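Local coordinates for sesquisabinene B synthase 2 (Santalum album, PDB 6A2A), which probably converts farnesyl diphosphate into the sesquiterpene sesquisabinene B in a reaction that depends on magnesium or manganese ions, at residues A[322-325]-A[326-329]; A[394-397]-A[398-402]; A[403-406]-A[407-410]. All coordinates share one frame; numbering follows the deposited sequence.

Contact 1: A[322-325]-A[326-329]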
# COMPACT_ATOMS: atom_id res chain seq x y z
N TYR A 322 -25.01 13.07 -2.08
CA TYR A 322 -24.18 13.83 -3.01
C TYR A 322 -24.64 13.71 -4.46
O TYR A 322 -24.89 14.73 -5.11
CB TYR A 322 -22.70 13.41 -2.92
CG TYR A 322 -21.78 14.50 -3.39
CD1 TYR A 322 -21.47 15.56 -2.54
CD2 TYR A 322 -21.23 14.48 -4.66
CE1 TYR A 322 -20.67 16.61 -2.97
CE2 TYR A 322 -20.42 15.51 -5.09
CZ TYR A 322 -20.13 16.57 -4.24
OH TYR A 322 -19.32 17.62 -4.64
N GLY A 323 -24.70 12.51 -5.02
CA GLY A 323 -25.00 12.27 -6.42
C GLY A 323 -26.45 12.56 -6.80
O GLY A 323 -27.32 12.41 -5.97
N THR A 324 -26.64 13.04 -8.04
CA THR A 324 -27.99 13.13 -8.66
C THR A 324 -28.39 11.75 -9.13
O THR A 324 -27.51 10.90 -9.37
CB THR A 324 -28.01 14.05 -9.89
OG1 THR A 324 -27.13 13.59 -10.92
CG2 THR A 324 -27.61 15.47 -9.54
N MET A 325 -29.70 11.54 -9.39
CA MET A 325 -30.13 10.31 -9.95
C MET A 325 -29.39 9.96 -11.25
O MET A 325 -29.06 8.80 -11.44
CB MET A 325 -31.64 10.37 -10.19
CG MET A 325 -32.15 9.29 -11.11
SD MET A 325 -33.98 9.31 -11.13
CE MET A 325 -34.30 11.00 -11.61
N GLU A 326 -29.03 10.89 -12.12
CA GLU A 326 -28.32 10.56 -13.38
C GLU A 326 -26.86 10.14 -13.15
O GLU A 326 -26.35 9.19 -13.78
CB GLU A 326 -28.42 11.75 -14.33
CG GLU A 326 -29.84 11.94 -14.83
CD GLU A 326 -30.72 12.86 -13.99
OE1 GLU A 326 -30.38 13.09 -12.80
OE2 GLU A 326 -31.73 13.39 -14.53
N GLU A 327 -26.18 10.82 -12.25
CA GLU A 327 -24.81 10.45 -11.88
C GLU A 327 -24.79 9.02 -11.31
O GLU A 327 -23.93 8.24 -11.61
CB GLU A 327 -24.31 11.47 -10.85
CG GLU A 327 -24.03 12.82 -11.44
CD GLU A 327 -23.84 13.99 -10.47
OE1 GLU A 327 -24.26 13.90 -9.31
OE2 GLU A 327 -23.25 15.00 -10.90
N LEU A 328 -25.76 8.70 -10.47
CA LEU A 328 -25.75 7.43 -9.80
C LEU A 328 -26.11 6.32 -10.80
O LEU A 328 -25.64 5.21 -10.68
CB LEU A 328 -26.69 7.51 -8.60
CG LEU A 328 -26.30 8.55 -7.55
CD1 LEU A 328 -27.36 8.69 -6.48
CD2 LEU A 328 -24.96 8.25 -6.92
N GLU A 329 -27.02 6.58 -11.76
CA GLU A 329 -27.29 5.60 -12.86
C GLU A 329 -26.00 5.24 -13.58
O GLU A 329 -25.81 4.08 -13.89
CB GLU A 329 -28.21 6.15 -13.98
CG GLU A 329 -29.50 6.72 -13.45
CD GLU A 329 -30.56 7.07 -14.49
OE1 GLU A 329 -30.21 7.20 -15.70
OE2 GLU A 329 -31.73 7.21 -14.08
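A capping box between Thr324 and Glu327 opens helix 325-337, just after helix 299-321 has ended with the aspartate-rich motif (Asp316 to Asp320) of the terpene synthase metal-binding domain. Thr324 is the N-cap. With chi1 at 61° its OG1 stands between its own backbone N and carbonyl carbon, turned toward the first turn, and accepts the N-H of Glu327 at 3.2 Å from Glu327 N. The return bond is shorter: Thr324 N gives its hydrogen to Glu327 OE1 over 2.8 Å and almost straight. The donor comes in on the anti side of that carboxylate, 29° out of its plane. Beyond CG the Glu327 chain is extended, which carries the carboxylate back past the N-cap, and its CG packs on Thr324 OG1 as the two side chains cross. The reciprocal pair thus engages two N-H groups at the start of the helix, where backbone acceptors are scarce.

From there normal helical bonding takes over, with Leu328 N on Thr324 O at 3.0 Å and Glu329 N on Met325 O at the same length. Leu328 also reaches back to the loop: its CD2 lies 4.1 Å from Gly323 CA, where no side chain intervenes, and the residue also touches Val318 and Tyr319 of helix 299-321. That leucine is about 8 Å from the side chain of Asp320, a magnesium ligand. On the solvent side Met325 and Glu329 run alongside each other, and Glu329 OE2 comes to 3.7 Å from Met325 CG.

Contact 2: A[394-397]-A[398-402]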
# COMPACT_ATOMS: atom_id res chain seq x y z
N GLU A 394 -33.82 1.47 -3.22
CA GLU A 394 -34.19 2.32 -2.15
C GLU A 394 -34.43 3.75 -2.68
O GLU A 394 -35.42 4.38 -2.25
CB GLU A 394 -33.12 2.35 -1.04
CG GLU A 394 -33.18 1.10 -0.19
CD GLU A 394 -32.15 0.98 0.93
OE1 GLU A 394 -31.22 1.81 0.97
OE2 GLU A 394 -32.27 0.03 1.73
N ALA A 395 -33.56 4.25 -3.55
CA ALA A 395 -33.66 5.64 -4.08
C ALA A 395 -34.95 5.78 -4.89
O ALA A 395 -35.61 6.82 -4.80
CB ALA A 395 -32.45 6.00 -4.94
N LYS A 396 -35.27 4.77 -5.67
CA LYS A 396 -36.53 4.76 -6.47
C LYS A 396 -37.75 4.87 -5.54
O LYS A 396 -38.59 5.78 -5.66
CB LYS A 396 -36.54 3.52 -7.36
CG LYS A 396 -37.74 3.42 -8.29
CD LYS A 396 -37.55 2.41 -9.37
CE LYS A 396 -37.79 1.00 -8.88
NZ LYS A 396 -39.24 0.68 -8.76
N TRP A 397 -37.79 4.02 -4.53
CA TRP A 397 -38.86 4.15 -3.51
C TRP A 397 -38.95 5.55 -2.88
O TRP A 397 -40.06 6.08 -2.70
CB TRP A 397 -38.66 3.08 -2.45
CG TRP A 397 -38.82 1.67 -2.95
CD1 TRP A 397 -39.50 1.23 -4.05
CD2 TRP A 397 -38.40 0.48 -2.24
NE1 TRP A 397 -39.47 -0.14 -4.11
CE2 TRP A 397 -38.82 -0.63 -2.99
CE3 TRP A 397 -37.72 0.27 -1.06
CZ2 TRP A 397 -38.58 -1.94 -2.59
CZ3 TRP A 397 -37.42 -1.02 -0.69
CH2 TRP A 397 -37.86 -2.11 -1.43
N PHE A 398 -37.82 6.13 -2.49
CA PHE A 398 -37.76 7.39 -1.78
C PHE A 398 -38.32 8.50 -2.69
O PHE A 398 -39.10 9.33 -2.21
CB PHE A 398 -36.31 7.71 -1.39
CG PHE A 398 -36.02 9.09 -0.83
CD1 PHE A 398 -36.55 9.50 0.39
CD2 PHE A 398 -35.14 9.94 -1.47
CE1 PHE A 398 -36.22 10.73 0.92
CE2 PHE A 398 -34.85 11.20 -0.96
CZ PHE A 398 -35.38 11.59 0.25
N HIS A 399 -37.90 8.48 -3.96
CA HIS A 399 -38.29 9.51 -4.96
C HIS A 399 -39.73 9.32 -5.45
O HIS A 399 -40.34 10.32 -5.82
CB HIS A 399 -37.35 9.54 -6.17
CG HIS A 399 -35.98 10.02 -5.86
ND1 HIS A 399 -35.74 11.24 -5.22
CD2 HIS A 399 -34.76 9.46 -6.10
CE1 HIS A 399 -34.44 11.38 -5.05
NE2 HIS A 399 -33.82 10.31 -5.59
N GLU A 400 -40.24 8.08 -5.51
CA GLU A 400 -41.62 7.80 -5.94
C GLU A 400 -42.60 7.88 -4.76
O GLU A 400 -43.79 7.75 -4.97
CB GLU A 400 -41.82 6.37 -6.43
CG GLU A 400 -41.26 6.05 -7.79
CD GLU A 400 -41.31 4.55 -8.02
OE1 GLU A 400 -41.71 3.80 -7.06
OE2 GLU A 400 -40.97 4.12 -9.15
N GLY A 401 -42.11 8.06 -3.55
CA GLY A 401 -42.94 8.01 -2.34
C GLY A 401 -43.52 6.62 -2.04
O GLY A 401 -44.52 6.53 -1.35
N HIS A 402 -42.91 5.55 -2.53
CA HIS A 402 -43.33 4.17 -2.19
C HIS A 402 -43.12 3.90 -0.70
O HIS A 402 -42.11 4.32 -0.12
CB HIS A 402 -42.57 3.14 -3.03
CG HIS A 402 -43.04 1.72 -2.90
ND1 HIS A 402 -44.33 1.33 -3.20
CD2 HIS A 402 -42.37 0.59 -2.59
CE1 HIS A 402 -44.45 0.02 -3.01
NE2 HIS A 402 -43.24 -0.47 -2.64
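Trp397 and His402 bring the last turn of helix 377-400 together with the loop that leaves it, and their contact is aromatic. His402 CD2 sits over one face of the indole, toward its rim and 3.3 Å from Trp397 CD1. The two rings meet obliquely, planes at 46°, while the side chains run alongside and point the same way. His402 CG is anti to its backbone N (chi1 -172°), which brings the CD2 edge of the imidazole to the indole face.

The backbone bonds mark where the helix stops. Phe398 N, His399 N and Glu400 N donate to the carbonyls of Glu394, Ala395 and Lys396 in regular succession. Gly401 then takes a positive phi of 67° and turns the chain, so that His402 N reaches Trp397 O at 2.9 Å in a weak, bent bond.

Charge contributes on the exposed side. Lys396 and Glu400 lie side by side, but Lys396 NZ stays 3.9 Å from Glu400 OE2, a long salt bridge; the carboxylate oxygen is nearer the lysine's CG, at 3.4 Å.

Glu394, which binds magnesium when the ion is present, bonds Ser416 OG in helix 406-416 through OE2. His402 NE2 is bonded to Glu408 OE2 in the same helix, and a carboxylate there would tend to favour a protonated imidazole, held against the tryptophan face.

Contact 3: A[403-406]-A[407-410]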
# COMPACT_ATOMS: atom_id res chain seq x y z
N LYS A 403 -44.09 3.21 -0.10
CA LYS A 403 -44.07 2.80 1.28
C LYS A 403 -44.04 1.28 1.31
O LYS A 403 -45.06 0.63 1.31
CB LYS A 403 -45.30 3.37 2.00
CG LYS A 403 -45.27 4.87 2.23
CD LYS A 403 -46.44 5.42 3.03
CE LYS A 403 -46.19 6.84 3.49
NZ LYS A 403 -47.39 7.70 3.33
N PRO A 404 -42.84 0.68 1.29
CA PRO A 404 -42.78 -0.77 1.21
C PRO A 404 -43.27 -1.41 2.52
O PRO A 404 -43.27 -0.78 3.57
CB PRO A 404 -41.29 -1.08 0.99
CG PRO A 404 -40.62 0.05 1.70
CD PRO A 404 -41.50 1.25 1.38
N THR A 405 -43.72 -2.65 2.42
CA THR A 405 -43.96 -3.45 3.57
C THR A 405 -42.63 -3.75 4.25
O THR A 405 -41.57 -3.68 3.58
CB THR A 405 -44.56 -4.82 3.23
OG1 THR A 405 -43.75 -5.45 2.24
CG2 THR A 405 -45.98 -4.73 2.70
N LEU A 406 -42.70 -4.19 5.49
CA LEU A 406 -41.45 -4.60 6.15
C LEU A 406 -40.77 -5.72 5.36
O LEU A 406 -39.55 -5.67 5.15
CB LEU A 406 -41.72 -5.05 7.58
CG LEU A 406 -40.48 -5.49 8.33
CD1 LEU A 406 -39.55 -4.28 8.52
CD2 LEU A 406 -40.83 -6.11 9.66
N GLU A 407 -41.53 -6.69 4.87
CA GLU A 407 -40.88 -7.81 4.18
C GLU A 407 -40.28 -7.32 2.83
O GLU A 407 -39.16 -7.71 2.53
CB GLU A 407 -41.79 -9.05 4.05
CG GLU A 407 -41.21 -10.30 4.75
CD GLU A 407 -41.60 -10.57 6.21
OE1 GLU A 407 -42.48 -9.81 6.74
OE2 GLU A 407 -41.05 -11.56 6.83
N GLU A 408 -40.92 -6.43 2.07
CA GLU A 408 -40.32 -5.98 0.83
C GLU A 408 -39.08 -5.11 1.13
O GLU A 408 -38.06 -5.17 0.39
CB GLU A 408 -41.29 -5.33 -0.16
CG GLU A 408 -41.74 -3.92 0.14
CD GLU A 408 -42.80 -3.37 -0.82
OE1 GLU A 408 -44.03 -3.39 -0.46
OE2 GLU A 408 -42.41 -2.96 -1.94
N TYR A 409 -39.18 -4.30 2.16
CA TYR A 409 -38.03 -3.46 2.58
C TYR A 409 -36.83 -4.34 3.00
O TYR A 409 -35.73 -4.16 2.49
CB TYR A 409 -38.48 -2.54 3.70
CG TYR A 409 -37.32 -1.89 4.41
CD1 TYR A 409 -36.67 -0.83 3.83
CD2 TYR A 409 -36.87 -2.37 5.63
CE1 TYR A 409 -35.58 -0.24 4.45
CE2 TYR A 409 -35.84 -1.75 6.29
CZ TYR A 409 -35.14 -0.74 5.66
OH TYR A 409 -34.11 -0.12 6.28
N LEU A 410 -37.03 -5.33 3.86
CA LEU A 410 -35.88 -6.09 4.39
C LEU A 410 -35.23 -6.95 3.32
O LEU A 410 -34.02 -7.15 3.35
CB LEU A 410 -36.29 -6.98 5.58
CG LEU A 410 -36.62 -6.25 6.87
CD1 LEU A 410 -37.08 -7.25 7.91
CD2 LEU A 410 -35.41 -5.45 7.41
O HOH W 1 -46.07 -1.33 -0.70
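Glu408 closes a capping box with Thr405 at the start of helix 406-416, in the all-helical metal-binding domain. From CB outward, the first atom lies 3.4 Å from Thr405 OG1. A chi1 of 76° puts CG between the backbone N and the carbonyl carbon, which turns the chain back toward the N-cap, crossing the threonine side chain at about a right angle; CG too packs on OG1. Beyond CG the chain is extended and carries the carboxylate back to the backbone N of the N-cap residue, Thr405. At the tip the two oxygens divide their work. OE1 accepts Thr405 N at 3.0 Å, with the donor above the carboxylate plane, 37° out of it, and it also takes a hydrogen from a water that donates to Lys403 O as well. OE2 bonds His402 NE2 in the preceding loop. Bonds at both oxygens fix how the carboxylate is rotated.

Thr405 completes the box: its OG1 accepts the N-H of Glu408 over 3.0 Å. Its carbonyl O in turn takes Tyr409 N at 2.8 Å, and Leu410 N bonds Leu406 O in the same way, which sets the helix going.

The buried side is mostly apolar in its packing across the contact. Pro404 CG meets Tyr409 CB at 3.9 Å, the two side chains crossing. The tyrosine side chain touches helices 447-462 and 477-485, and its OH bonds Asp461 OD2. Leu406, whose N-H goes to Glu484, packs on Ile496 and Leu499 of helix 489-510. One turn further on Leu410 comes back across it, with Leu410 CD1 3.9 Å from Leu406 CG.

Contacts 2 and 3 are consecutive along the chain and touch, their centres 12 Å apart. The His402-Glu408 bond, 2.7 Å from NE2 to OE2, joins the loop after helix 377-400 to the cap of helix 406-416, and Trp397 packs on Pro404 and Glu408. Contact 1 stands apart, about 5 Å from contact 2 between nearest atoms and about 16 Å from contact 3. Contacts 2 and 3 lie at the metal site, which holds no ion in this chain; contact 1 comes just after its aspartates in the chain. Between side chains, Glu394 is about 6 Å from Asp316 and Asp320, and Tyr409 about 4 Å from Glu394 and about 7 Å from Asn460.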